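Local coordinates for histone-lysine N-methyltransferase SETMAR (Homo sapiens, PDB 3BO5), which dimethylates a lysine of histone H3 through the methyltransferase region (pre-SET, SET and post-SET) described here, and serves in DNA double-strand break repair as a methylase–transposase fusion, at residues P42-G47 and S226-L231; P60-V65 and V107-S112; C74-H79 and F103-L108; G80-D85 and C115-V120; N86-D91 and K148-C153. The protein carries 2 engineered substitutions. All coordinates share one frame; numbering follows the deposited sequence.

How the interactions relate
From the N terminus, the chain first closes its widest loop in interaction 1, where 42-47 meets 226-231 at the sheet of the SET domain; the other four contacts all nest inside it. Interactions 2 and 3 end on overlapping stretches, 107-112 and 103-108, with their centres about 8 Å apart, and surround the same three zinc ions. Interaction 4 crosses both, joining 80-85 to 115-120 next to the cluster. Interaction 5 crosses interactions 2, 3 and 4 along the chain and takes the pre-SET loop 86-91 to the start of strand 151-160. Together they tie the zinc cluster to the SET sheet, and interaction 4 touches interaction 1 where V120 packs on K230.

Interaction 1 (P42-G47 and S226-L231); sequences PDHVVG and SMVPKL
The imidazole of H44 points edge-on at the 226-231 segment and gives its NE2 proton to the carbonyl oxygen of P229, with NE2 and O 2.9 Å apart. The oxygen lies almost exactly in the ring plane, while the N-H...O angle of 152° leaves the bond slightly bent. The ring is carried across by a first torsion that sets CG anti to the carbonyl carbon (chi1 -69°). V228 comes obliquely to the histidine, its CG1 methyl 3.9 Å from H44 CD2. K230 reaches the same CD2 with its aliphatic chain, which bends at chi2 and then runs out straight, so that its CD and NZ pass near H44 CD2 and its amine ends up facing D43. The two charges do not touch, OD1 of D43 standing 4.2 Å from NZ of K230. Two waters bridge them instead, each donating to D43 OD1 and accepting from K230 NZ, and one of them also accepts from the backbone N of H44. The other ring nitrogen, ND1, takes a weak hydrogen bond from G157 N, so the histidine, itself in the pre-SET region of the chain, links strand 151-160 to the loop leading into strand 230-235. With an alanine here, the P229 carbonyl would probably lose its donor and G157 N its weak acceptor, and a gap would be likely to open beside V228. Since ND1 accepts while NE2 donates, the ring is most simply read as the neutral NE2-H tautomer, next to an acid and an amine paired through water.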
# COMPACT_ATOMS: atom_id res chain seq x y z
N PRO A 42 -6.10 -10.06 2.36
CA PRO A 42 -6.43 -8.80 1.73
C PRO A 42 -6.28 -7.63 2.64
O PRO A 42 -6.37 -6.43 2.19
CB PRO A 42 -7.92 -9.01 1.33
CG PRO A 42 -8.45 -9.90 2.47
CD PRO A 42 -7.28 -10.82 2.82
N ASP A 43 -6.05 -7.89 3.96
CA ASP A 43 -6.06 -6.81 4.90
C ASP A 43 -4.95 -6.99 5.92
O ASP A 43 -4.48 -8.10 6.11
CB ASP A 43 -7.36 -6.74 5.70
CG ASP A 43 -8.47 -6.13 4.88
OD1 ASP A 43 -8.43 -4.92 4.68
OD2 ASP A 43 -9.36 -6.92 4.51
N HIS A 44 -4.58 -5.93 6.59
CA HIS A 44 -3.57 -6.07 7.70
C HIS A 44 -4.09 -7.12 8.71
O HIS A 44 -5.32 -7.29 8.97
CB HIS A 44 -3.44 -4.82 8.52
CG HIS A 44 -2.80 -3.64 7.85
ND1 HIS A 44 -1.78 -3.75 6.93
CD2 HIS A 44 -3.03 -2.31 8.05
CE1 HIS A 44 -1.40 -2.52 6.59
NE2 HIS A 44 -2.14 -1.64 7.24
N VAL A 45 -3.12 -7.80 9.33
CA VAL A 45 -3.42 -8.73 10.41
C VAL A 45 -2.50 -8.38 11.56
O VAL A 45 -1.50 -7.68 11.40
CB VAL A 45 -3.17 -10.18 10.00
CG1 VAL A 45 -4.04 -10.57 8.76
CG2 VAL A 45 -1.67 -10.42 9.68
N VAL A 46 -2.90 -8.83 12.76
CA VAL A 46 -2.05 -8.64 13.94
C VAL A 46 -0.79 -9.44 13.78
O VAL A 46 -0.82 -10.64 13.37
CB VAL A 46 -2.72 -9.21 15.21
CG1 VAL A 46 -1.67 -9.34 16.37
CG2 VAL A 46 -3.83 -8.35 15.61
N GLY A 47 0.34 -8.79 14.16
CA GLY A 47 1.60 -9.52 14.14
C GLY A 47 2.23 -9.33 15.51
O GLY A 47 1.72 -8.53 16.34
N SER A 226 -9.64 1.86 11.94
CA SER A 226 -8.55 1.72 12.89
C SER A 226 -7.54 2.83 12.89
O SER A 226 -7.23 3.43 11.85
CB SER A 226 -7.85 0.38 12.54
OG SER A 226 -6.71 0.15 13.38
N MET A 227 -6.93 3.05 14.06
CA MET A 227 -5.76 3.91 14.13
C MET A 227 -4.56 3.40 13.28
O MET A 227 -3.69 4.18 12.91
CB MET A 227 -5.28 4.04 15.58
CG MET A 227 -4.32 5.12 15.74
SD MET A 227 -5.04 6.77 15.58
CE MET A 227 -3.57 7.75 15.68
N VAL A 228 -4.53 2.10 13.03
CA VAL A 228 -3.49 1.52 12.16
C VAL A 228 -3.89 1.89 10.70
O VAL A 228 -4.95 1.43 10.20
CB VAL A 228 -3.42 0.03 12.25
CG1 VAL A 228 -2.20 -0.44 11.38
CG2 VAL A 228 -3.07 -0.31 13.74
N PRO A 229 -3.06 2.70 10.06
CA PRO A 229 -3.48 3.13 8.72
C PRO A 229 -3.33 2.07 7.65
O PRO A 229 -2.50 1.17 7.74
CB PRO A 229 -2.49 4.25 8.38
CG PRO A 229 -1.21 3.77 9.01
CD PRO A 229 -1.77 3.31 10.43
N LYS A 230 -4.20 2.14 6.65
CA LYS A 230 -3.99 1.41 5.45
C LYS A 230 -2.92 2.15 4.64
O LYS A 230 -2.86 3.38 4.66
CB LYS A 230 -5.31 1.45 4.66
CG LYS A 230 -6.47 0.94 5.44
CD LYS A 230 -6.23 -0.44 6.08
CE LYS A 230 -7.56 -0.93 6.71
NZ LYS A 230 -7.18 -2.12 7.62
N LEU A 231 -2.06 1.39 3.98
CA LEU A 231 -0.96 1.97 3.19
C LEU A 231 -1.43 1.87 1.77
O LEU A 231 -1.28 0.86 1.10
CB LEU A 231 0.33 1.15 3.39
CG LEU A 231 0.82 1.13 4.85
CD1 LEU A 231 2.23 0.51 4.86
CD2 LEU A 231 0.74 2.46 5.56
O HOH W 1 -6.10 -3.68 5.51
O HOH W 2 -9.68 -3.59 6.72

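Interaction 2 (P60-V65 and V107-S112); sequences PGCICV and VLCRCS. With ZN (zinc ion), chain B; ZN (zinc ion), chain D; ZN (zinc ion), chain C.
Packing is closest where G61 and C62 lie against C109. The backbone N of C62 donates to the thiolate of C109, N to SG 3.3 Å, and the bond is nearly straight at 163°. G61 presses its CA on the same sulfur; a side chain at this position would run into C109 SG, and its CB would also press on the carbonyl oxygen of P60. Beside it, P60 O rests 3.3 Å from L108 CB. C62 SG lies between its own backbone N and carbonyl carbon (chi1 62°), a setting from which it bridges two zinc ions at 2.4 Å each. One of these is also held by C109, the other by C64, while C111 binds the third. This is the triangular three-zinc cluster of the pre-SET domain, in which some cysteines serve two metals, and C69, C74, C76, C105 and C115 complete it. The outer side is looser and wetter. One water donates to the carbonyls of both C62 and C64 and accepts from R110 N, 2.7 Å away, joining backbones that do not bond directly there. Further out, V65 meets R110 mainly through its methyls: CG2 lies 4.0 Å from R110 CB, and CG1 sits over one face of the guanidinium of R110, brought there by bends at chi2 and chi3. A second water donates to R110 O and, weakly, to V65 O.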
# COMPACT_ATOMS: atom_id res chain seq x y z
N PRO A 60 -15.15 6.63 15.82
CA PRO A 60 -16.61 6.47 15.87
C PRO A 60 -17.39 6.92 14.63
O PRO A 60 -18.57 6.59 14.51
CB PRO A 60 -17.05 7.36 17.01
CG PRO A 60 -15.97 8.31 17.26
CD PRO A 60 -14.66 7.66 16.76
N GLY A 61 -16.66 7.59 13.76
CA GLY A 61 -17.25 8.00 12.47
C GLY A 61 -17.92 9.37 12.49
O GLY A 61 -17.92 10.10 13.51
N CYS A 62 -18.53 9.72 11.35
CA CYS A 62 -19.21 11.00 11.25
C CYS A 62 -20.68 10.82 11.54
O CYS A 62 -21.22 9.70 11.62
CB CYS A 62 -19.01 11.56 9.86
SG CYS A 62 -19.72 10.53 8.55
N ILE A 63 -21.34 12.00 11.66
CA ILE A 63 -22.75 11.94 12.01
C ILE A 63 -23.69 12.14 10.84
O ILE A 63 -24.89 12.21 11.04
CB ILE A 63 -23.12 12.98 13.10
CG1 ILE A 63 -22.96 14.41 12.58
CG2 ILE A 63 -22.29 12.73 14.38
CD1 ILE A 63 -23.45 15.52 13.58
N CYS A 64 -23.16 12.12 9.64
CA CYS A 64 -23.95 12.46 8.47
C CYS A 64 -24.87 11.31 8.20
O CYS A 64 -24.44 10.13 8.25
CB CYS A 64 -23.03 12.58 7.28
SG CYS A 64 -21.63 13.64 7.64
N VAL A 65 -26.15 11.60 8.08
CA VAL A 65 -27.05 10.53 7.62
C VAL A 65 -28.09 11.10 6.69
O VAL A 65 -28.41 10.45 5.66
CB VAL A 65 -27.72 9.79 8.76
CG1 VAL A 65 -28.56 10.75 9.65
CG2 VAL A 65 -28.54 8.54 8.16
N VAL A 107 -17.05 1.84 9.14
CA VAL A 107 -18.22 0.96 9.34
C VAL A 107 -19.27 1.65 10.26
O VAL A 107 -20.45 1.25 10.26
CB VAL A 107 -17.73 -0.39 9.91
CG1 VAL A 107 -17.17 -0.23 11.31
CG2 VAL A 107 -18.85 -1.46 9.80
N LEU A 108 -18.83 2.64 11.02
CA LEU A 108 -19.74 3.30 11.93
C LEU A 108 -20.41 4.54 11.39
O LEU A 108 -21.38 5.09 12.03
CB LEU A 108 -19.04 3.62 13.22
CG LEU A 108 -18.53 2.35 13.90
CD1 LEU A 108 -17.95 2.90 15.20
CD2 LEU A 108 -19.62 1.28 14.14
N CYS A 109 -19.89 5.08 10.28
CA CYS A 109 -20.50 6.24 9.64
C CYS A 109 -21.86 5.78 9.09
O CYS A 109 -21.93 4.75 8.47
CB CYS A 109 -19.56 6.73 8.49
SG CYS A 109 -18.01 7.38 9.13
N ARG A 110 -22.88 6.64 9.20
CA ARG A 110 -24.17 6.20 8.72
C ARG A 110 -24.44 6.65 7.32
O ARG A 110 -25.47 6.25 6.76
CB ARG A 110 -25.26 6.69 9.64
CG ARG A 110 -25.24 5.87 10.91
CD ARG A 110 -25.58 6.71 12.10
NE ARG A 110 -26.98 7.07 12.02
CZ ARG A 110 -27.61 7.82 12.90
NH1 ARG A 110 -28.91 8.09 12.71
NH2 ARG A 110 -26.96 8.30 13.95
N CYS A 111 -23.48 7.37 6.71
CA CYS A 111 -23.59 7.59 5.27
C CYS A 111 -23.64 6.27 4.51
O CYS A 111 -23.18 5.22 5.00
CB CYS A 111 -22.43 8.46 4.75
SG CYS A 111 -20.84 7.62 5.17
N SER A 112 -24.18 6.28 3.29
CA SER A 112 -24.33 5.03 2.57
C SER A 112 -23.02 4.51 2.06
O SER A 112 -21.98 5.23 2.06
CB SER A 112 -25.26 5.17 1.37
OG SER A 112 -24.57 5.76 0.30
ZN ZN B . -17.71 9.40 7.91
ZN ZN D . -19.84 12.29 6.98
ZN ZN C . -19.47 9.30 4.40
O HOH W 3 -23.39 8.88 10.55
O HOH W 4 -27.17 7.35 5.23

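Interaction 3 (C74-H79 and F103-L108); sequences CSCLRH and FECNVL. With ZN (zinc ion), chain B; ZN (zinc ion), chain D; ZN (zinc ion), chain C.
The backbones of 74-79 and 103-108 come nearest at C76 and F103, with CA atoms 5.7 Å apart. There the carbonyl oxygens of C76 and F103 stand 3.3 Å from each other, two acceptors with no proton between them. A water bridges the two residues, accepting from F103 N and probably donating to C76 O. On the first segment, L77 N bonds back to C74 O, a turn that carries C74 and C76 round to the metals. On the second, N106 closes an Asx turn by taking the backbone N-H of L108 on OD1.

The side-chain contact is one of sulfurs. C76 has its SG anti to the carbonyl carbon (chi1 -59°), which sends the sulfur across to the zinc ion it shares with C105. The two thiolates approach to 3.8 Å, SG to SG, a spacing set by the metal between them and not by a disulfide. C105 SG goes further and bridges to a second zinc, both bonds being 2.4 Å. C74, with its sulfur anti to the backbone N, reaches the third zinc, and its SG stays 4.4 Å from C105 SG. F103 adds only its CB, near C76 O, before its ring leads away. Nearby, N117 donates its ND2 to F103 O, and C105 O accepts from Q121.

C105 is thus a shared ligand of the pre-SET cluster, the triangular three-zinc assembly. Its thiolate divides its charge between two cations, and the several cysteines around them would probably be kept deprotonated by the same positive charge.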
# COMPACT_ATOMS: atom_id res chain seq x y z
N CYS A 74 -19.02 17.14 7.72
CA CYS A 74 -18.62 15.73 7.90
C CYS A 74 -17.32 15.68 8.65
O CYS A 74 -16.31 16.24 8.19
CB CYS A 74 -18.42 15.08 6.54
SG CYS A 74 -17.85 13.38 6.77
N SER A 75 -17.37 15.11 9.85
CA SER A 75 -16.13 15.07 10.68
C SER A 75 -15.06 14.16 10.11
O SER A 75 -13.90 14.18 10.52
CB SER A 75 -16.41 14.69 12.14
OG SER A 75 -17.15 13.49 12.26
N CYS A 76 -15.44 13.33 9.14
CA CYS A 76 -14.44 12.58 8.37
C CYS A 76 -13.71 13.39 7.30
O CYS A 76 -12.73 12.86 6.72
CB CYS A 76 -15.07 11.33 7.71
SG CYS A 76 -15.79 10.22 8.87
N LEU A 77 -14.19 14.59 6.98
CA LEU A 77 -13.68 15.40 5.91
C LEU A 77 -13.16 16.73 6.42
O LEU A 77 -13.43 17.77 5.81
CB LEU A 77 -14.75 15.69 4.88
CG LEU A 77 -15.20 14.45 4.11
CD1 LEU A 77 -16.26 14.76 3.04
CD2 LEU A 77 -14.05 13.75 3.48
N ARG A 78 -12.44 16.69 7.51
CA ARG A 78 -11.98 17.96 8.13
C ARG A 78 -10.93 18.71 7.33
O ARG A 78 -10.63 19.87 7.66
CB ARG A 78 -11.52 17.72 9.55
CG ARG A 78 -12.62 17.26 10.43
CD ARG A 78 -12.07 16.88 11.77
NE ARG A 78 -13.10 16.69 12.79
CZ ARG A 78 -13.16 15.63 13.58
NH1 ARG A 78 -14.11 15.53 14.52
NH2 ARG A 78 -12.28 14.65 13.44
N HIS A 79 -10.38 18.07 6.29
CA HIS A 79 -9.40 18.71 5.42
C HIS A 79 -9.81 18.61 3.95
O HIS A 79 -8.98 18.49 3.05
CB HIS A 79 -7.99 18.17 5.75
CG HIS A 79 -7.55 18.51 7.13
ND1 HIS A 79 -7.75 17.67 8.21
CD2 HIS A 79 -6.97 19.63 7.63
CE1 HIS A 79 -7.28 18.24 9.31
NE2 HIS A 79 -6.82 19.44 8.99
N PHE A 103 -8.87 10.44 6.34
CA PHE A 103 -9.80 9.51 6.96
C PHE A 103 -10.90 9.20 5.99
O PHE A 103 -11.49 10.11 5.47
CB PHE A 103 -10.40 10.15 8.22
CG PHE A 103 -9.42 10.27 9.31
CD1 PHE A 103 -9.35 9.28 10.30
CD2 PHE A 103 -8.57 11.39 9.37
CE1 PHE A 103 -8.40 9.37 11.35
CE2 PHE A 103 -7.61 11.49 10.43
CZ PHE A 103 -7.56 10.50 11.38
N GLU A 104 -11.14 7.94 5.73
CA GLU A 104 -12.39 7.52 5.01
C GLU A 104 -13.55 7.36 5.99
O GLU A 104 -13.36 7.07 7.19
CB GLU A 104 -12.17 6.19 4.25
CG GLU A 104 -11.20 6.40 3.12
CD GLU A 104 -11.25 5.30 2.05
OE1 GLU A 104 -12.02 4.29 2.18
OE2 GLU A 104 -10.43 5.49 1.12
N CYS A 105 -14.78 7.45 5.44
CA CYS A 105 -15.93 7.03 6.24
C CYS A 105 -15.79 5.53 6.48
O CYS A 105 -15.15 4.82 5.71
CB CYS A 105 -17.20 7.43 5.53
SG CYS A 105 -17.43 9.15 5.59
N ASN A 106 -16.26 5.09 7.66
CA ASN A 106 -15.98 3.76 8.13
C ASN A 106 -17.23 2.97 8.46
O ASN A 106 -18.31 3.35 8.08
CB ASN A 106 -14.96 3.78 9.26
CG ASN A 106 -15.50 4.37 10.54
OD1 ASN A 106 -16.70 4.40 10.76
ND2 ASN A 106 -14.59 4.77 11.45
N VAL A 107 -17.05 1.84 9.14
CA VAL A 107 -18.22 0.96 9.34
C VAL A 107 -19.27 1.65 10.26
O VAL A 107 -20.45 1.25 10.26
CB VAL A 107 -17.73 -0.39 9.91
CG1 VAL A 107 -17.17 -0.23 11.31
CG2 VAL A 107 -18.85 -1.46 9.80
N LEU A 108 -18.83 2.64 11.02
CA LEU A 108 -19.74 3.30 11.93
C LEU A 108 -20.41 4.54 11.39
O LEU A 108 -21.38 5.09 12.03
CB LEU A 108 -19.04 3.62 13.22
CG LEU A 108 -18.53 2.35 13.90
CD1 LEU A 108 -17.95 2.90 15.20
CD2 LEU A 108 -19.62 1.28 14.14
ZN ZN B . -17.71 9.40 7.91
ZN ZN D . -19.84 12.29 6.98
ZN ZN C . -19.47 9.30 4.40
O HOH W 5 -10.22 12.87 5.74

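Interaction 4 (G80-D85 and C115-V120); sequences GENYDD and CRNRVV. With ZN (zinc ion), chain C.
The ring of Y83 takes the CG2 methyl of V119 over one face, a CH-pi contact with CG2 3.7 Å from the ring centroid and 20° off the normal. Its CG stands anti to the carbonyl carbon (chi1 -52°), which carries the ring toward V119. CB of N82 lies over the opposite face, so the ring is held between the two. Next to it, N82 ND2 donates to N117 OD1 at 2.9 Å; the two amide planes are nearly coplanar, and the N-H...O angle is 162°. A water also donates to that OD1 and accepts from Y83 N. At the solvent-facing end R116 lies between two acids: OE2 of E81 stands over one face of its guanidinium and OD1 of D85 over the other. Both salt bridges are long, with no N-H pointing at either oxygen, so they act through charge alone.

These contacts fix the pre-SET loop 80-85 to the type I turn C115-R118, which begins at a ligand of the zinc cluster: C115 SG binds the metal and also accepts from N117 N. Further out, the hydroxyl of Y83 probably bonds E104 OE2, and E104 also receives the backbone N-H groups of V119 and V120. With an alanine in place of Y83, the methyl of V119 would probably lose its aromatic face and E104 its hydroxyl partner. V119 and V120 in turn pack on F151 of strand 151-160.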
# COMPACT_ATOMS: atom_id res chain seq x y z
N GLY A 80 -11.11 18.75 3.72
CA GLY A 80 -11.62 18.86 2.37
C GLY A 80 -11.84 17.43 1.88
O GLY A 80 -11.59 16.46 2.60
N GLU A 81 -12.31 17.30 0.66
CA GLU A 81 -12.61 16.00 0.12
C GLU A 81 -11.30 15.30 -0.17
O GLU A 81 -10.36 15.95 -0.62
CB GLU A 81 -13.44 16.11 -1.14
CG GLU A 81 -14.87 16.57 -0.82
CD GLU A 81 -15.76 16.48 -2.05
OE1 GLU A 81 -15.55 17.29 -2.98
OE2 GLU A 81 -16.63 15.54 -2.11
N ASN A 82 -11.23 14.00 0.09
CA ASN A 82 -10.04 13.27 -0.27
C ASN A 82 -10.11 12.84 -1.71
O ASN A 82 -9.04 12.73 -2.37
CB ASN A 82 -9.93 12.03 0.61
CG ASN A 82 -9.72 12.37 2.03
OD1 ASN A 82 -8.78 13.10 2.39
ND2 ASN A 82 -10.61 11.87 2.91
N TYR A 83 -11.32 12.57 -2.18
CA TYR A 83 -11.48 11.94 -3.46
C TYR A 83 -12.49 12.73 -4.29
O TYR A 83 -13.40 13.38 -3.74
CB TYR A 83 -12.01 10.52 -3.33
CG TYR A 83 -11.17 9.69 -2.35
CD1 TYR A 83 -9.86 9.30 -2.69
CD2 TYR A 83 -11.69 9.33 -1.10
CE1 TYR A 83 -9.09 8.51 -1.83
CE2 TYR A 83 -10.92 8.53 -0.22
CZ TYR A 83 -9.62 8.15 -0.60
OH TYR A 83 -8.89 7.40 0.26
N ASP A 84 -12.32 12.62 -5.60
CA ASP A 84 -13.33 13.14 -6.50
C ASP A 84 -14.41 12.15 -6.82
O ASP A 84 -14.50 11.07 -6.25
CB ASP A 84 -12.71 13.74 -7.78
CG ASP A 84 -12.11 12.74 -8.67
OD1 ASP A 84 -12.50 11.55 -8.66
OD2 ASP A 84 -11.26 13.20 -9.48
N ASP A 85 -15.32 12.57 -7.71
CA ASP A 85 -16.47 11.77 -7.96
C ASP A 85 -16.13 10.49 -8.72
O ASP A 85 -16.99 9.57 -8.75
CB ASP A 85 -17.57 12.57 -8.69
CG ASP A 85 -18.81 11.73 -8.91
OD1 ASP A 85 -19.45 11.36 -7.91
OD2 ASP A 85 -19.12 11.42 -10.07
N CYS A 115 -21.00 6.64 -0.36
CA CYS A 115 -20.40 7.87 0.02
C CYS A 115 -19.08 8.01 -0.77
O CYS A 115 -18.31 7.06 -0.87
CB CYS A 115 -20.06 7.82 1.53
SG CYS A 115 -19.13 9.25 2.13
N ARG A 116 -18.82 9.23 -1.28
CA ARG A 116 -17.59 9.51 -2.04
C ARG A 116 -16.34 9.40 -1.21
O ARG A 116 -15.25 9.33 -1.81
CB ARG A 116 -17.61 10.87 -2.72
CG ARG A 116 -18.55 10.78 -3.94
CD ARG A 116 -19.14 12.14 -4.28
NE ARG A 116 -18.20 13.11 -4.81
CZ ARG A 116 -18.58 14.30 -5.27
NH1 ARG A 116 -17.69 15.16 -5.74
NH2 ARG A 116 -19.87 14.63 -5.26
N ASN A 117 -16.49 9.37 0.11
CA ASN A 117 -15.31 9.23 0.98
C ASN A 117 -15.09 7.78 1.41
O ASN A 117 -14.48 7.56 2.47
CB ASN A 117 -15.40 10.17 2.20
CG ASN A 117 -14.09 10.36 2.88
OD1 ASN A 117 -13.09 10.60 2.22
ND2 ASN A 117 -14.11 10.35 4.22
N ARG A 118 -15.56 6.83 0.59
CA ARG A 118 -15.26 5.38 0.77
C ARG A 118 -14.63 4.95 -0.53
O ARG A 118 -15.32 4.89 -1.56
CB ARG A 118 -16.54 4.57 1.04
CG ARG A 118 -17.30 5.06 2.26
CD ARG A 118 -18.59 4.33 2.33
NE ARG A 118 -19.43 4.67 3.51
CZ ARG A 118 -19.29 4.16 4.71
NH1 ARG A 118 -18.26 3.39 5.01
NH2 ARG A 118 -20.21 4.50 5.66
N VAL A 119 -13.33 4.71 -0.50
CA VAL A 119 -12.56 4.37 -1.73
C VAL A 119 -11.62 3.23 -1.39
O VAL A 119 -11.85 2.13 -1.89
CB VAL A 119 -11.83 5.55 -2.34
CG1 VAL A 119 -10.81 5.13 -3.39
CG2 VAL A 119 -12.85 6.51 -2.91
N VAL A 120 -10.60 3.43 -0.55
CA VAL A 120 -9.67 2.29 -0.28
C VAL A 120 -10.43 1.07 0.23
O VAL A 120 -10.18 -0.10 -0.13
CB VAL A 120 -8.67 2.75 0.74
CG1 VAL A 120 -7.75 1.61 1.24
CG2 VAL A 120 -7.83 3.90 0.12
ZN ZN C . -19.47 9.30 4.40
O HOH W 6 -15.91 13.52 -3.78
O HOH W 7 -13.42 12.32 0.01
O HOH W 8 -15.04 8.97 -4.51

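Interaction 5 (N86-D91 and K148-C153); sequences NSCLRD and KGRFVC
G149, C88 and R150 bury the largest areas here, and the first two meet almost backbone on backbone, their CA atoms 4.3 Å apart. G149 O accepts from L89 N at 2.8 Å in a nearly straight bond, 168°, and CA of C88 brings a C-H to the same oxygen, 3.3 Å away. A side chain on G149 would run into CB of C88, and the local backbone conformation is itself one that a CB would strain. C88 sets its SG anti to the carbonyl carbon (chi1 -66°), a turn that lays the sulfur 3.7 Å from CD of R150. R150 bends at chi2 and chi3 so that this same CD also lies 3.3 Å from N86 O. Its NE donates to a water lying in the plane of the guanidinium, and that water also donates to S87 O and accepts from F151 N. This joins the pre-SET loop to the start of strand 151-160; just before it, G149 and R150 bond to A235. D84 OD1, accepting from the backbone N of N86 and C88, also holds the loop. The polar part of the join rests on peptide groups and one bridging water; in this contact the NE of R150 is used on that water rather than on a carboxylate.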
# COMPACT_ATOMS: atom_id res chain seq x y z
N ASN A 86 -14.93 10.43 -9.32
CA ASN A 86 -14.45 9.25 -10.04
C ASN A 86 -13.59 8.41 -9.14
O ASN A 86 -12.96 7.48 -9.61
CB ASN A 86 -13.65 9.62 -11.26
CG ASN A 86 -14.50 10.27 -12.29
OD1 ASN A 86 -15.63 9.81 -12.54
ND2 ASN A 86 -14.03 11.38 -12.84
N SER A 87 -13.63 8.71 -7.84
CA SER A 87 -12.84 7.99 -6.84
C SER A 87 -11.35 8.24 -6.95
O SER A 87 -10.56 7.46 -6.37
CB SER A 87 -13.08 6.49 -6.94
OG SER A 87 -14.45 6.30 -6.60
N CYS A 88 -10.95 9.33 -7.62
CA CYS A 88 -9.54 9.63 -7.73
C CYS A 88 -9.06 10.45 -6.53
O CYS A 88 -9.79 11.34 -6.06
CB CYS A 88 -9.27 10.38 -9.04
SG CYS A 88 -9.56 9.44 -10.46
N LEU A 89 -7.85 10.22 -6.04
CA LEU A 89 -7.28 10.98 -4.95
C LEU A 89 -7.05 12.40 -5.43
O LEU A 89 -6.30 12.62 -6.42
CB LEU A 89 -5.93 10.36 -4.62
CG LEU A 89 -5.24 11.02 -3.42
CD1 LEU A 89 -6.04 10.71 -2.18
CD2 LEU A 89 -3.77 10.64 -3.26
N ARG A 90 -7.64 13.38 -4.76
CA ARG A 90 -7.48 14.75 -5.24
C ARG A 90 -6.05 15.24 -4.91
O ARG A 90 -5.43 14.79 -3.96
CB ARG A 90 -8.52 15.65 -4.58
CG ARG A 90 -9.92 15.31 -4.90
CD ARG A 90 -10.82 16.32 -4.13
NE ARG A 90 -12.20 16.20 -4.60
CZ ARG A 90 -12.71 16.84 -5.66
NH1 ARG A 90 -11.95 17.66 -6.39
NH2 ARG A 90 -13.97 16.64 -6.00
N ASP A 91 -5.52 16.17 -5.69
CA ASP A 91 -4.20 16.72 -5.33
C ASP A 91 -3.17 16.22 -6.30
O ASP A 91 -2.66 17.00 -7.11
CB ASP A 91 -3.75 16.35 -3.89
N LYS A 148 -5.00 8.23 -13.70
CA LYS A 148 -4.31 8.97 -12.66
C LYS A 148 -5.22 9.22 -11.49
O LYS A 148 -6.34 9.68 -11.64
CB LYS A 148 -3.91 10.32 -13.21
CG LYS A 148 -3.16 11.20 -12.25
CD LYS A 148 -2.61 12.46 -12.93
CE LYS A 148 -1.91 13.30 -11.90
NZ LYS A 148 -1.14 14.42 -12.51
N GLY A 149 -4.71 8.92 -10.30
CA GLY A 149 -5.44 9.18 -9.09
C GLY A 149 -6.22 8.02 -8.55
O GLY A 149 -6.62 8.05 -7.40
N ARG A 150 -6.45 7.01 -9.35
CA ARG A 150 -7.27 5.88 -8.94
C ARG A 150 -6.54 4.99 -7.92
O ARG A 150 -5.30 4.84 -7.96
CB ARG A 150 -7.67 5.04 -10.15
CG ARG A 150 -8.81 5.75 -10.93
CD ARG A 150 -10.18 5.80 -10.19
NE ARG A 150 -10.71 4.47 -9.96
CZ ARG A 150 -11.22 3.65 -10.88
NH1 ARG A 150 -11.44 4.12 -12.11
NH2 ARG A 150 -11.56 2.39 -10.57
N PHE A 151 -7.31 4.45 -6.96
CA PHE A 151 -6.73 3.54 -5.98
C PHE A 151 -6.33 2.28 -6.69
O PHE A 151 -7.12 1.68 -7.43
CB PHE A 151 -7.82 3.20 -4.92
CG PHE A 151 -7.40 2.10 -3.97
CD1 PHE A 151 -6.31 2.34 -3.09
CD2 PHE A 151 -8.05 0.87 -3.98
CE1 PHE A 151 -5.87 1.28 -2.17
CE2 PHE A 151 -7.61 -0.17 -3.13
CZ PHE A 151 -6.54 0.05 -2.20
N VAL A 152 -5.14 1.83 -6.37
CA VAL A 152 -4.59 0.65 -7.00
C VAL A 152 -4.61 -0.56 -6.05
O VAL A 152 -5.31 -1.53 -6.27
CB VAL A 152 -3.18 0.95 -7.52
CG1 VAL A 152 -2.51 -0.31 -8.06
CG2 VAL A 152 -3.35 1.93 -8.72
N CYS A 153 -3.88 -0.43 -4.94
CA CYS A 153 -3.94 -1.52 -3.96
C CYS A 153 -3.34 -1.04 -2.65
O CYS A 153 -2.66 -0.03 -2.61
CB CYS A 153 -3.22 -2.80 -4.44
SG CYS A 153 -1.44 -2.57 -4.65
O HOH W 9 -10.07 4.89 -7.02